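Local coordinates for Glp_546_48378_50642 (Giardia intestinalis, PDB 2QVW), which cleaves double-stranded RNA into small interfering RNAs of 21 to 23 base pairs in the RNA interference pathway of Giardia, at residues Q335-L340 with Y408-G413; V373-L378 with W404-E409; D342-F347 with L658-A663; C291-G296 with T417-I422. All coordinates share one frame; numbering follows the deposited sequence.

Interaction 1: residues Q335-L340 with Y408-G413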
loop_
_atom_site.group_PDB
_atom_site.type_symbol
_atom_site.label_atom_id
_atom_site.label_comp_id
_atom_site.label_asym_id
_atom_site.label_seq_id
_atom_site.Cartn_x
_atom_site.Cartn_y
_atom_site.Cartn_z
ATOM N N GLN A 335 -8.924 5.243 -2.207
ATOM C CA GLN A 335 -9.441 5.999 -3.321
ATOM C C GLN A 335 -8.490 5.975 -4.522
ATOM O O GLN A 335 -8.902 5.664 -5.636
ATOM C CB GLN A 335 -9.677 7.441 -2.879
ATOM C CG GLN A 335 -10.903 8.080 -3.492
ATOM C CD GLN A 335 -11.074 9.536 -3.086
ATOM O OE1 GLN A 335 -11.054 9.873 -1.894
ATOM N NE2 GLN A 335 -11.252 10.410 -4.083
ATOM N N ARG A 336 -7.219 6.296 -4.300
ATOM C CA ARG A 336 -6.248 6.333 -5.393
ATOM C C ARG A 336 -5.565 5.012 -5.761
ATOM O O ARG A 336 -4.666 4.990 -6.596
ATOM C CB ARG A 336 -5.197 7.408 -5.106
ATOM C CG ARG A 336 -4.573 7.350 -3.727
ATOM C CD ARG A 336 -4.175 8.742 -3.275
ATOM N NE ARG A 336 -3.325 9.403 -4.256
ATOM C CZ ARG A 336 -2.058 9.077 -4.475
ATOM N NH1 ARG A 336 -1.501 8.106 -3.780
ATOM N NH2 ARG A 336 -1.353 9.711 -5.392
ATOM N N LEU A 337 -5.983 3.914 -5.140
ATOM C CA LEU A 337 -5.410 2.612 -5.453
ATOM C C LEU A 337 -6.428 1.878 -6.310
ATOM O O LEU A 337 -6.075 1.053 -7.148
ATOM C CB LEU A 337 -5.119 1.817 -4.174
ATOM C CG LEU A 337 -3.917 2.264 -3.339
ATOM C CD1 LEU A 337 -3.767 1.356 -2.136
ATOM C CD2 LEU A 337 -2.662 2.221 -4.191
ATOM N N GLU A 338 -7.701 2.188 -6.087
ATOM C CA GLU A 338 -8.791 1.593 -6.851
ATOM C C GLU A 338 -8.735 2.203 -8.247
ATOM O O GLU A 338 -8.740 1.502 -9.258
ATOM C CB GLU A 338 -10.133 1.927 -6.201
ATOM C CG GLU A 338 -11.324 1.591 -7.074
ATOM C CD GLU A 338 -12.602 2.234 -6.590
ATOM O OE1 GLU A 338 -13.620 2.151 -7.310
ATOM O OE2 GLU A 338 -12.584 2.821 -5.493
ATOM N N LEU A 339 -8.676 3.529 -8.278
ATOM C CA LEU A 339 -8.602 4.287 -9.516
ATOM C C LEU A 339 -7.511 3.682 -10.376
ATOM O O LEU A 339 -7.698 3.475 -11.579
ATOM C CB LEU A 339 -8.280 5.753 -9.206
ATOM C CG LEU A 339 -8.133 6.770 -10.340
ATOM C CD1 LEU A 339 -9.399 6.817 -11.159
ATOM C CD2 LEU A 339 -7.833 8.142 -9.761
ATOM N N LEU A 340 -6.378 3.390 -9.745
ATOM C CA LEU A 340 -5.250 2.796 -10.439
ATOM C C LEU A 340 -5.443 1.301 -10.697
ATOM O O LEU A 340 -4.988 0.777 -11.706
ATOM C CB LEU A 340 -3.974 2.983 -9.633
ATOM C CG LEU A 340 -2.737 2.474 -10.370
ATOM C CD1 LEU A 340 -2.365 3.448 -11.474
ATOM C CD2 LEU A 340 -1.590 2.319 -9.401
ATOM N N TYR A 408 -12.021 -4.835 -5.126
ATOM C CA TYR A 408 -11.251 -5.647 -6.059
ATOM C C TYR A 408 -10.198 -4.812 -6.767
ATOM O O TYR A 408 -9.031 -5.168 -6.784
ATOM C CB TYR A 408 -12.171 -6.273 -7.096
ATOM C CG TYR A 408 -11.496 -7.340 -7.924
ATOM C CD1 TYR A 408 -11.496 -8.671 -7.511
ATOM C CD2 TYR A 408 -10.858 -7.020 -9.127
ATOM C CE1 TYR A 408 -10.881 -9.660 -8.274
ATOM C CE2 TYR A 408 -10.240 -7.994 -9.895
ATOM C CZ TYR A 408 -10.255 -9.314 -9.467
ATOM O OH TYR A 408 -9.652 -10.290 -10.225
ATOM N N GLU A 409 -10.626 -3.695 -7.349
ATOM C CA GLU A 409 -9.737 -2.794 -8.073
ATOM C C GLU A 409 -8.687 -2.194 -7.143
ATOM O O GLU A 409 -7.558 -1.928 -7.551
ATOM C CB GLU A 409 -10.558 -1.677 -8.714
ATOM C CG GLU A 409 -11.724 -2.167 -9.554
ATOM C CD GLU A 409 -12.682 -1.050 -9.936
ATOM O OE1 GLU A 409 -13.133 -0.310 -9.034
ATOM O OE2 GLU A 409 -12.993 -0.914 -11.138
ATOM N N GLU A 410 -9.072 -1.965 -5.895
ATOM C CA GLU A 410 -8.165 -1.414 -4.902
ATOM C C GLU A 410 -7.034 -2.421 -4.678
ATOM O O GLU A 410 -5.863 -2.068 -4.752
ATOM C CB GLU A 410 -8.935 -1.165 -3.610
ATOM C CG GLU A 410 -8.259 -0.251 -2.594
ATOM C CD GLU A 410 -7.142 -0.921 -1.821
ATOM O OE1 GLU A 410 -7.120 -2.166 -1.726
ATOM O OE2 GLU A 410 -6.287 -0.194 -1.284
ATOM N N ILE A 411 -7.391 -3.677 -4.410
ATOM C CA ILE A 411 -6.399 -4.729 -4.197
ATOM C C ILE A 411 -5.454 -4.782 -5.388
ATOM O O ILE A 411 -4.238 -4.865 -5.225
ATOM C CB ILE A 411 -7.058 -6.130 -4.044
ATOM C CG1 ILE A 411 -7.495 -6.360 -2.600
ATOM C CG2 ILE A 411 -6.070 -7.227 -4.449
ATOM C CD1 ILE A 411 -8.501 -5.376 -2.104
ATOM N N VAL A 412 -6.034 -4.750 -6.586
ATOM C CA VAL A 412 -5.268 -4.782 -7.821
ATOM C C VAL A 412 -4.319 -3.596 -7.830
ATOM O O VAL A 412 -3.141 -3.750 -8.122
ATOM C CB VAL A 412 -6.204 -4.719 -9.056
ATOM C CG1 VAL A 412 -5.396 -4.716 -10.333
ATOM C CG2 VAL A 412 -7.142 -5.904 -9.053
ATOM N N GLY A 413 -4.833 -2.422 -7.492
ATOM C CA GLY A 413 -3.999 -1.237 -7.465
ATOM C C GLY A 413 -2.922 -1.330 -6.409
ATOM O O GLY A 413 -1.860 -0.725 -6.545
#

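Interaction 2: residues V373-L378 with W404-E409. With MN (manganese (II) ion), chain P.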
loop_
_atom_site.group_PDB
_atom_site.type_symbol
_atom_site.label_atom_id
_atom_site.label_comp_id
_atom_site.label_asym_id
_atom_site.label_seq_id
_atom_site.Cartn_x
_atom_site.Cartn_y
_atom_site.Cartn_z
ATOM N N VAL A 373 -14.809 -7.161 -16.152
ATOM C CA VAL A 373 -14.484 -5.990 -15.334
ATOM C C VAL A 373 -15.732 -5.341 -14.733
ATOM O O VAL A 373 -15.648 -4.476 -13.869
ATOM C CB VAL A 373 -13.756 -4.932 -16.175
ATOM C CG1 VAL A 373 -13.340 -3.766 -15.301
ATOM C CG2 VAL A 373 -12.558 -5.555 -16.862
ATOM N N ARG A 374 -16.887 -5.772 -15.220
ATOM C CA ARG A 374 -18.192 -5.289 -14.786
ATOM C C ARG A 374 -18.312 -5.324 -13.266
ATOM O O ARG A 374 -17.726 -6.180 -12.618
ATOM C CB ARG A 374 -19.268 -6.164 -15.443
ATOM C CG ARG A 374 -20.699 -5.882 -15.064
ATOM C CD ARG A 374 -21.624 -6.849 -15.796
ATOM N NE ARG A 374 -21.168 -8.231 -15.657
ATOM C CZ ARG A 374 -21.854 -9.291 -16.070
ATOM N NH1 ARG A 374 -23.037 -9.132 -16.650
ATOM N NH2 ARG A 374 -21.352 -10.510 -15.907
ATOM N N ASN A 375 -19.062 -4.384 -12.703
ATOM C CA ASN A 375 -19.262 -4.301 -11.257
ATOM C C ASN A 375 -20.012 -5.527 -10.757
ATOM O O ASN A 375 -19.640 -6.117 -9.746
ATOM C CB ASN A 375 -20.038 -3.025 -10.912
ATOM C CG ASN A 375 -20.333 -2.887 -9.431
ATOM O OD1 ASN A 375 -21.310 -3.442 -8.924
ATOM N ND2 ASN A 375 -19.491 -2.139 -8.729
ATOM N N GLU A 376 -21.062 -5.920 -11.464
ATOM C CA GLU A 376 -21.828 -7.085 -11.055
ATOM C C GLU A 376 -20.914 -8.292 -10.945
ATOM O O GLU A 376 -21.108 -9.146 -10.090
ATOM C CB GLU A 376 -22.938 -7.374 -12.061
ATOM C CG GLU A 376 -23.915 -6.229 -12.243
ATOM C CD GLU A 376 -23.378 -5.130 -13.135
ATOM O OE1 GLU A 376 -23.410 -5.302 -14.368
ATOM O OE2 GLU A 376 -22.922 -4.099 -12.607
ATOM N N ALA A 377 -19.907 -8.346 -11.806
ATOM C CA ALA A 377 -18.976 -9.457 -11.813
ATOM C C ALA A 377 -17.997 -9.385 -10.650
ATOM O O ALA A 377 -17.922 -10.312 -9.844
ATOM C CB ALA A 377 -18.224 -9.494 -13.143
ATOM N N LEU A 378 -17.255 -8.282 -10.560
ATOM C CA LEU A 378 -16.267 -8.107 -9.504
ATOM C C LEU A 378 -16.890 -8.197 -8.132
ATOM O O LEU A 378 -16.276 -8.705 -7.200
ATOM C CB LEU A 378 -15.556 -6.768 -9.645
ATOM C CG LEU A 378 -14.695 -6.534 -10.892
ATOM C CD1 LEU A 378 -13.871 -5.268 -10.669
ATOM C CD2 LEU A 378 -13.772 -7.714 -11.156
ATOM N N TRP A 404 -18.643 -2.979 -3.103
ATOM C CA TRP A 404 -17.724 -4.070 -2.845
ATOM C C TRP A 404 -16.744 -4.074 -3.986
ATOM O O TRP A 404 -15.527 -3.999 -3.795
ATOM C CB TRP A 404 -18.434 -5.424 -2.866
ATOM C CG TRP A 404 -19.372 -5.708 -1.739
ATOM C CD1 TRP A 404 -20.432 -6.564 -1.770
ATOM C CD2 TRP A 404 -19.339 -5.161 -0.418
ATOM N NE1 TRP A 404 -21.057 -6.592 -0.554
ATOM C CE2 TRP A 404 -20.400 -5.748 0.299
ATOM C CE3 TRP A 404 -18.498 -4.256 0.240
ATOM C CZ2 TRP A 404 -20.666 -5.426 1.642
ATOM C CZ3 TRP A 404 -18.758 -3.941 1.576
ATOM C CH2 TRP A 404 -19.824 -4.535 2.262
ATOM N N ALA A 405 -17.300 -4.142 -5.188
ATOM C CA ALA A 405 -16.476 -4.232 -6.377
ATOM C C ALA A 405 -15.236 -3.363 -6.315
ATOM O O ALA A 405 -14.173 -3.769 -6.777
ATOM C CB ALA A 405 -17.282 -3.898 -7.602
ATOM N N ASP A 406 -15.377 -2.174 -5.734
ATOM C CA ASP A 406 -14.278 -1.224 -5.609
ATOM C C ASP A 406 -13.084 -1.877 -4.947
ATOM O O ASP A 406 -11.933 -1.637 -5.328
ATOM C CB ASP A 406 -14.694 -0.025 -4.760
ATOM C CG ASP A 406 -15.970 0.615 -5.233
ATOM O OD1 ASP A 406 -16.386 1.606 -4.590
ATOM O OD2 ASP A 406 -16.549 0.131 -6.235
ATOM N N MET A 407 -13.366 -2.694 -3.938
ATOM C CA MET A 407 -12.312 -3.370 -3.206
ATOM C C MET A 407 -11.422 -4.190 -4.132
ATOM O O MET A 407 -10.202 -4.231 -3.960
ATOM C CB MET A 407 -12.909 -4.264 -2.115
ATOM C CG MET A 407 -13.458 -3.504 -0.902
ATOM S SD MET A 407 -13.837 -4.570 0.526
ATOM C CE MET A 407 -15.554 -4.281 0.687
ATOM N N TYR A 408 -12.021 -4.835 -5.126
ATOM C CA TYR A 408 -11.251 -5.647 -6.059
ATOM C C TYR A 408 -10.198 -4.812 -6.767
ATOM O O TYR A 408 -9.031 -5.168 -6.784
ATOM C CB TYR A 408 -12.171 -6.273 -7.096
ATOM C CG TYR A 408 -11.496 -7.340 -7.924
ATOM C CD1 TYR A 408 -11.496 -8.671 -7.511
ATOM C CD2 TYR A 408 -10.858 -7.020 -9.127
ATOM C CE1 TYR A 408 -10.881 -9.660 -8.274
ATOM C CE2 TYR A 408 -10.240 -7.994 -9.895
ATOM C CZ TYR A 408 -10.255 -9.314 -9.467
ATOM O OH TYR A 408 -9.652 -10.290 -10.225
ATOM N N GLU A 409 -10.626 -3.695 -7.349
ATOM C CA GLU A 409 -9.737 -2.794 -8.073
ATOM C C GLU A 409 -8.687 -2.194 -7.143
ATOM O O GLU A 409 -7.558 -1.928 -7.551
ATOM C CB GLU A 409 -10.558 -1.677 -8.714
ATOM C CG GLU A 409 -11.724 -2.167 -9.554
ATOM C CD GLU A 409 -12.682 -1.050 -9.936
ATOM O OE1 GLU A 409 -13.133 -0.310 -9.034
ATOM O OE2 GLU A 409 -12.993 -0.914 -11.138
HETATM MN MN MN P . -21.639 -2.786 -14.067
#

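Interaction 3: residues D342-F347 with L658-A663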
loop_
_atom_site.group_PDB
_atom_site.type_symbol
_atom_site.label_atom_id
_atom_site.label_comp_id
_atom_site.label_asym_id
_atom_site.label_seq_id
_atom_site.Cartn_x
_atom_site.Cartn_y
_atom_site.Cartn_z
ATOM N N ASP A 342 -8.215 -0.107 -11.227
ATOM C CA ASP A 342 -9.211 -0.156 -12.291
ATOM C C ASP A 342 -8.532 -0.170 -13.676
ATOM O O ASP A 342 -8.897 -0.947 -14.566
ATOM C CB ASP A 342 -10.110 1.071 -12.173
ATOM C CG ASP A 342 -11.330 0.984 -13.052
ATOM O OD1 ASP A 342 -11.196 0.571 -14.225
ATOM O OD2 ASP A 342 -12.422 1.341 -12.566
ATOM N N ALA A 343 -7.538 0.702 -13.831
ATOM C CA ALA A 343 -6.781 0.849 -15.066
ATOM C C ALA A 343 -5.836 -0.309 -15.407
ATOM O O ALA A 343 -5.780 -0.736 -16.556
ATOM C CB ALA A 343 -6.005 2.149 -15.026
ATOM N N VAL A 344 -5.078 -0.802 -14.427
ATOM C CA VAL A 344 -4.160 -1.914 -14.664
ATOM C C VAL A 344 -4.981 -3.149 -14.955
ATOM O O VAL A 344 -4.652 -3.931 -15.835
ATOM C CB VAL A 344 -3.272 -2.223 -13.441
ATOM C CG1 VAL A 344 -2.346 -1.067 -13.146
ATOM C CG2 VAL A 344 -4.126 -2.495 -12.250
ATOM N N LEU A 345 -6.054 -3.316 -14.196
ATOM C CA LEU A 345 -6.949 -4.439 -14.370
ATOM C C LEU A 345 -7.506 -4.376 -15.775
ATOM O O LEU A 345 -7.597 -5.384 -16.464
ATOM C CB LEU A 345 -8.093 -4.353 -13.367
ATOM C CG LEU A 345 -9.357 -5.150 -13.703
ATOM C CD1 LEU A 345 -9.021 -6.610 -13.956
ATOM C CD2 LEU A 345 -10.340 -5.027 -12.563
ATOM N N GLY A 346 -7.884 -3.174 -16.194
ATOM C CA GLY A 346 -8.436 -2.996 -17.522
ATOM C C GLY A 346 -7.447 -3.364 -18.607
ATOM O O GLY A 346 -7.798 -4.041 -19.576
ATOM N N PHE A 347 -6.207 -2.915 -18.446
ATOM C CA PHE A 347 -5.163 -3.203 -19.423
ATOM C C PHE A 347 -4.834 -4.689 -19.524
ATOM O O PHE A 347 -4.667 -5.220 -20.621
ATOM C CB PHE A 347 -3.884 -2.439 -19.093
ATOM C CG PHE A 347 -2.694 -2.924 -19.852
ATOM C CD1 PHE A 347 -2.747 -3.041 -21.229
ATOM C CD2 PHE A 347 -1.537 -3.304 -19.188
ATOM C CE1 PHE A 347 -1.660 -3.536 -21.939
ATOM C CE2 PHE A 347 -0.443 -3.798 -19.883
ATOM C CZ PHE A 347 -0.503 -3.917 -21.259
ATOM N N LEU A 658 -2.230 3.175 -22.342
ATOM C CA LEU A 658 -2.088 4.606 -22.114
ATOM C C LEU A 658 -2.817 5.002 -20.845
ATOM O O LEU A 658 -2.278 5.742 -20.009
ATOM C CB LEU A 658 -2.659 5.391 -23.293
ATOM C CG LEU A 658 -2.610 6.909 -23.128
ATOM C CD1 LEU A 658 -1.203 7.327 -22.717
ATOM C CD2 LEU A 658 -3.032 7.584 -24.426
ATOM N N LYS A 659 -4.044 4.501 -20.704
ATOM C CA LYS A 659 -4.849 4.805 -19.536
ATOM C C LYS A 659 -4.134 4.365 -18.272
ATOM O O LYS A 659 -4.125 5.078 -17.272
ATOM C CB LYS A 659 -6.205 4.112 -19.616
ATOM C CG LYS A 659 -7.133 4.498 -18.464
ATOM C CD LYS A 659 -8.381 3.632 -18.414
ATOM C CE LYS A 659 -9.277 4.037 -17.250
ATOM N NZ LYS A 659 -10.421 3.097 -17.030
ATOM N N CYS A 660 -3.535 3.184 -18.322
ATOM C CA CYS A 660 -2.803 2.643 -17.182
ATOM C C CYS A 660 -1.539 3.471 -16.913
ATOM O O CYS A 660 -1.293 3.928 -15.798
ATOM C CB CYS A 660 -2.428 1.195 -17.477
ATOM S SG CYS A 660 -1.805 0.292 -16.088
ATOM N N SER A 661 -0.751 3.659 -17.964
ATOM C CA SER A 661 0.484 4.416 -17.907
ATOM C C SER A 661 0.310 5.764 -17.221
ATOM O O SER A 661 0.933 6.025 -16.194
ATOM C CB SER A 661 1.010 4.621 -19.326
ATOM O OG SER A 661 2.241 5.323 -19.326
ATOM N N LEU A 662 -0.527 6.621 -17.797
ATOM C CA LEU A 662 -0.774 7.947 -17.235
ATOM C C LEU A 662 -1.128 7.914 -15.763
ATOM O O LEU A 662 -0.467 8.549 -14.941
ATOM C CB LEU A 662 -1.910 8.635 -17.979
ATOM C CG LEU A 662 -1.552 9.247 -19.330
ATOM C CD1 LEU A 662 -2.813 9.827 -19.958
ATOM C CD2 LEU A 662 -0.467 10.330 -19.136
ATOM N N ALA A 663 -2.190 7.184 -15.447
ATOM C CA ALA A 663 -2.651 7.046 -14.075
ATOM C C ALA A 663 -1.440 6.869 -13.172
ATOM O O ALA A 663 -1.303 7.531 -12.139
ATOM C CB ALA A 663 -3.570 5.838 -13.964
#

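Interaction 4: residues C291-G296 with T417-I422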
loop_
_atom_site.group_PDB
_atom_site.type_symbol
_atom_site.label_atom_id
_atom_site.label_comp_id
_atom_site.label_asym_id
_atom_site.label_seq_id
_atom_site.Cartn_x
_atom_site.Cartn_y
_atom_site.Cartn_z
ATOM N N CYS A 291 0.171 -8.686 -1.040
ATOM C CA CYS A 291 0.692 -7.592 -1.856
ATOM C C CYS A 291 2.209 -7.632 -1.990
ATOM O O CYS A 291 2.781 -7.055 -2.921
ATOM C CB CYS A 291 0.302 -6.254 -1.236
ATOM S SG CYS A 291 0.979 -6.026 0.416
ATOM N N GLY A 292 2.854 -8.302 -1.043
ATOM C CA GLY A 292 4.299 -8.401 -1.064
ATOM C C GLY A 292 4.900 -7.662 0.108
ATOM O O GLY A 292 5.985 -7.999 0.591
ATOM N N ARG A 293 4.179 -6.643 0.565
ATOM C CA ARG A 293 4.620 -5.823 1.691
ATOM C C ARG A 293 4.648 -6.647 2.979
ATOM O O ARG A 293 4.074 -7.737 3.053
ATOM C CB ARG A 293 3.673 -4.636 1.879
ATOM C CG ARG A 293 3.443 -3.803 0.631
ATOM C CD ARG A 293 2.541 -2.625 0.945
ATOM N NE ARG A 293 2.426 -1.715 -0.182
ATOM C CZ ARG A 293 1.733 -1.974 -1.280
ATOM N NH1 ARG A 293 1.082 -3.116 -1.397
ATOM N NH2 ARG A 293 1.705 -1.097 -2.270
ATOM N N ILE A 294 5.336 -6.127 3.988
ATOM C CA ILE A 294 5.413 -6.804 5.269
ATOM C C ILE A 294 5.589 -5.791 6.382
ATOM O O ILE A 294 5.908 -4.624 6.138
ATOM C CB ILE A 294 6.583 -7.795 5.324
ATOM C CG1 ILE A 294 7.885 -7.090 4.929
ATOM C CG2 ILE A 294 6.305 -8.984 4.421
ATOM C CD1 ILE A 294 8.485 -6.216 6.016
ATOM N N GLY A 295 5.366 -6.239 7.609
ATOM C CA GLY A 295 5.514 -5.355 8.743
ATOM C C GLY A 295 4.560 -4.180 8.724
ATOM O O GLY A 295 3.359 -4.353 8.531
ATOM N N GLY A 296 5.105 -2.982 8.919
ATOM C CA GLY A 296 4.296 -1.778 8.951
ATOM C C GLY A 296 3.548 -1.428 7.680
ATOM O O GLY A 296 2.413 -0.963 7.743
ATOM N N THR A 417 1.492 -1.627 -6.789
ATOM C CA THR A 417 2.413 -0.728 -6.106
ATOM C C THR A 417 3.230 -1.441 -5.038
ATOM O O THR A 417 4.102 -0.845 -4.416
ATOM C CB THR A 417 1.675 0.438 -5.450
ATOM O OG1 THR A 417 0.569 -0.062 -4.694
ATOM C CG2 THR A 417 1.168 1.407 -6.502
ATOM N N GLY A 418 2.939 -2.715 -4.810
ATOM C CA GLY A 418 3.692 -3.469 -3.829
ATOM C C GLY A 418 4.916 -4.028 -4.531
ATOM O O GLY A 418 5.078 -3.813 -5.733
ATOM N N PRO A 419 5.797 -4.751 -3.826
ATOM C CA PRO A 419 6.989 -5.303 -4.467
ATOM C C PRO A 419 6.730 -6.415 -5.478
ATOM O O PRO A 419 7.637 -6.821 -6.197
ATOM C CB PRO A 419 7.825 -5.768 -3.279
ATOM C CG PRO A 419 6.807 -6.172 -2.290
ATOM C CD PRO A 419 5.797 -5.050 -2.382
ATOM N N ASN A 420 5.496 -6.907 -5.537
ATOM C CA ASN A 420 5.147 -7.975 -6.477
ATOM C C ASN A 420 4.728 -7.427 -7.836
ATOM O O ASN A 420 4.816 -8.124 -8.847
ATOM C CB ASN A 420 4.019 -8.841 -5.913
ATOM C CG ASN A 420 4.426 -9.572 -4.661
ATOM O OD1 ASN A 420 5.573 -10.016 -4.532
ATOM N ND2 ASN A 420 3.488 -9.717 -3.729
ATOM N N GLY A 421 4.252 -6.183 -7.834
ATOM C CA GLY A 421 3.840 -5.508 -9.052
ATOM C C GLY A 421 2.905 -6.225 -10.001
ATOM O O GLY A 421 2.123 -7.085 -9.593
ATOM N N ILE A 422 3.004 -5.853 -11.279
ATOM C CA ILE A 422 2.166 -6.418 -12.335
ATOM C C ILE A 422 2.173 -7.945 -12.306
ATOM O O ILE A 422 1.142 -8.582 -12.524
ATOM C CB ILE A 422 2.607 -5.899 -13.739
ATOM C CG1 ILE A 422 1.591 -6.342 -14.793
ATOM C CG2 ILE A 422 4.011 -6.392 -14.075
ATOM C CD1 ILE A 422 1.808 -5.705 -16.127
#

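Interaction 1: residues Q335-L340 with Y408-G413
L337 and E338 bring their backbone against E409, E410 and G413 where two helices of the RNase III domain cross almost at right angles, at 89°, with the axes of the short segments 6.5 Å apart. Helix 330-356 carries the RNase III signature sequence, and here it meets helix 404-417. The crossing is close because backbone faces backbone: E338 CA lies 3.6 Å from E410 CA, and G413, having no side chain, lets its CA reach L337 O at 3.1 Å in a CH...O contact. No hydrogen bond joins the segments. On one flank, L337 packs CD1 beside the E410 carboxylate, while its other methyl, CD2, lies near G413 O. L340 comes alongside the same carbonyl through its CD2. On the other flank, E338 and E409 converge. In E338 the first torsion, with CG anti to the backbone N (chi1 168°), lays CG against E409 CB at 3.7 Å; the extended chain beyond carries the carboxylate to that of E409. Both glutamates belong to the probable first manganese site together with D406, and a manganese ion lies about 3 Å from the E409 side chain. Such a cation would favour the gathering of acids there. The two acceptors E338 OE1 and E409 OE1 stand 3.0 Å apart, their carboxylate planes turned 38° from each other.

Interaction 2: residues V373-L378 with W404-E409
L378 makes most of the apolar contact, entering between A405 and Y408 from the first turn of helix 375-384. Its CB lies 3.9 Å from A405 CB. Above it, CD2 sits over one face of the Y408 ring in a CH-pi contact, 3.9 Å from the ring centroid and 21° off the normal, shifted toward the CD2-CE2 side. The other methyl, CD1, reaches E409 CG at 3.9 Å and so touches the aliphatic part of that acid. With CG beside the backbone N (chi1 -64°), the leucine directs both methyls at helix 404-417.

The polar groups lie round this apolar patch. N375 lays its amide against the methyl of A405. The distance from N375 ND2 to D406 OD2 is 4.5 Å, too far for a bond. Y408 turns its hydroxyl away to T432. Next to N375, E376 OE2 binds a manganese ion at 2.3 Å, on the side of helix 375-384 that faces away from helix 404-417.

No hydrogen bond or ion pair crosses between the segments. These two segments of the RNase III domain therefore meet through apolar fit, with L378 packed on A405, Y408 and E409 CG right beside residues that probably bind manganese.

Interaction 3: residues D342-F347 with L658-A663
D342 OD1 and K659 NZ form a long salt bridge of 3.9 Å, the one ion pair across two helices that run nearly antiparallel. Their N-to-C directions differ by 151° and the short axes approach to 8.3 Å. K659 reaches the acid by running fully extended from CG to NZ, crossing to helix 330-356 at the more open edge of the contact. Its charge may be shared, because its side chain also touches E686. D342 OD2 lies close to the like-charged E409, beside the probable manganese site. Inside this pair the packing is apolar. A343 points its methyl at the opposite backbone, 3.9 Å from C660 CA and close to K659 O. C660 turns SG anti to its backbone N (chi1 -169°), which packs the sulfur against V344 CG1. F347 adds its CB, 4.2 Å from C660 CB, before its ring swings away to L732 and Y567. The small A343 and C660 lie at the point of nearest CA approach, consistent with close packing there. Both helices carry the signature sequence of an RNase III domain, one from each of the two domains in this chain, so the pairing is that of the intramolecular RNase III dimer found in Dicer enzymes.

Interaction 4: residues C291-G296 with T417-I422
C291 and G292 run beside G418 and P419, with CA atoms 5.5 Å apart for C291 and G418 and 5.3 Å for G292 and P419. R293 reaches across with its guanidinium. NH2 donates to T417 OG1 at 2.9 Å, a bent bond of 131° at the hydrogen, although the oxygen lies close to the guanidinium plane. G418 CA covers one face of the same group, 3.2 Å above its plane. R293 turns back along its own segment as well: NH1 donates to C291 SG at 3.4 Å, straighter at 157° and again nearly in plane, and S414 O is a further acceptor for NH1. With bonds directed in its plane and a glycine on its face, the guanidinium has little freedom to rotate. T417 OG1, with the hydroxyl between the backbone N and the carbonyl carbon (chi1 49°), is also close enough to bond G413 O and S414 O, so it ties the arginine to the last turn of helix 404-417. The residues from G418 to G421 form a type I beta turn that links this helix to helix 421-433 of the RNase III domain, while 291-294 is the end of the loop leading into helix 295-306. At the turn, P419 lays CG against the G292 backbone, 3.4 Å from its carbonyl carbon. G292 has a positive phi and no side chain, which leaves room for the proline ring and the N420 amide. N420 brings ND2 to 2.9 Å from C291 O, but the angle is too poor for a hydrogen bond.

Interactions 1 and 2 share helix 404-417 and lie with centres about 10 Å apart, both within the first RNase III domain. Interactions 1 and 3 share helix 330-356, centres about 11 Å apart. That helix thus meets its own domain on one side and the second RNase III domain on another, and E409 and D342, side by side, join interactions 1, 2 and 3 round the probable manganese site. Interaction 4 lies at the far end of helix 404-417, centres about 21 Å from interaction 2. Along the chain, interaction 4 encloses interactions 1 and 2, whereas the segments of interaction 3 alternate with those of interactions 1 and 4.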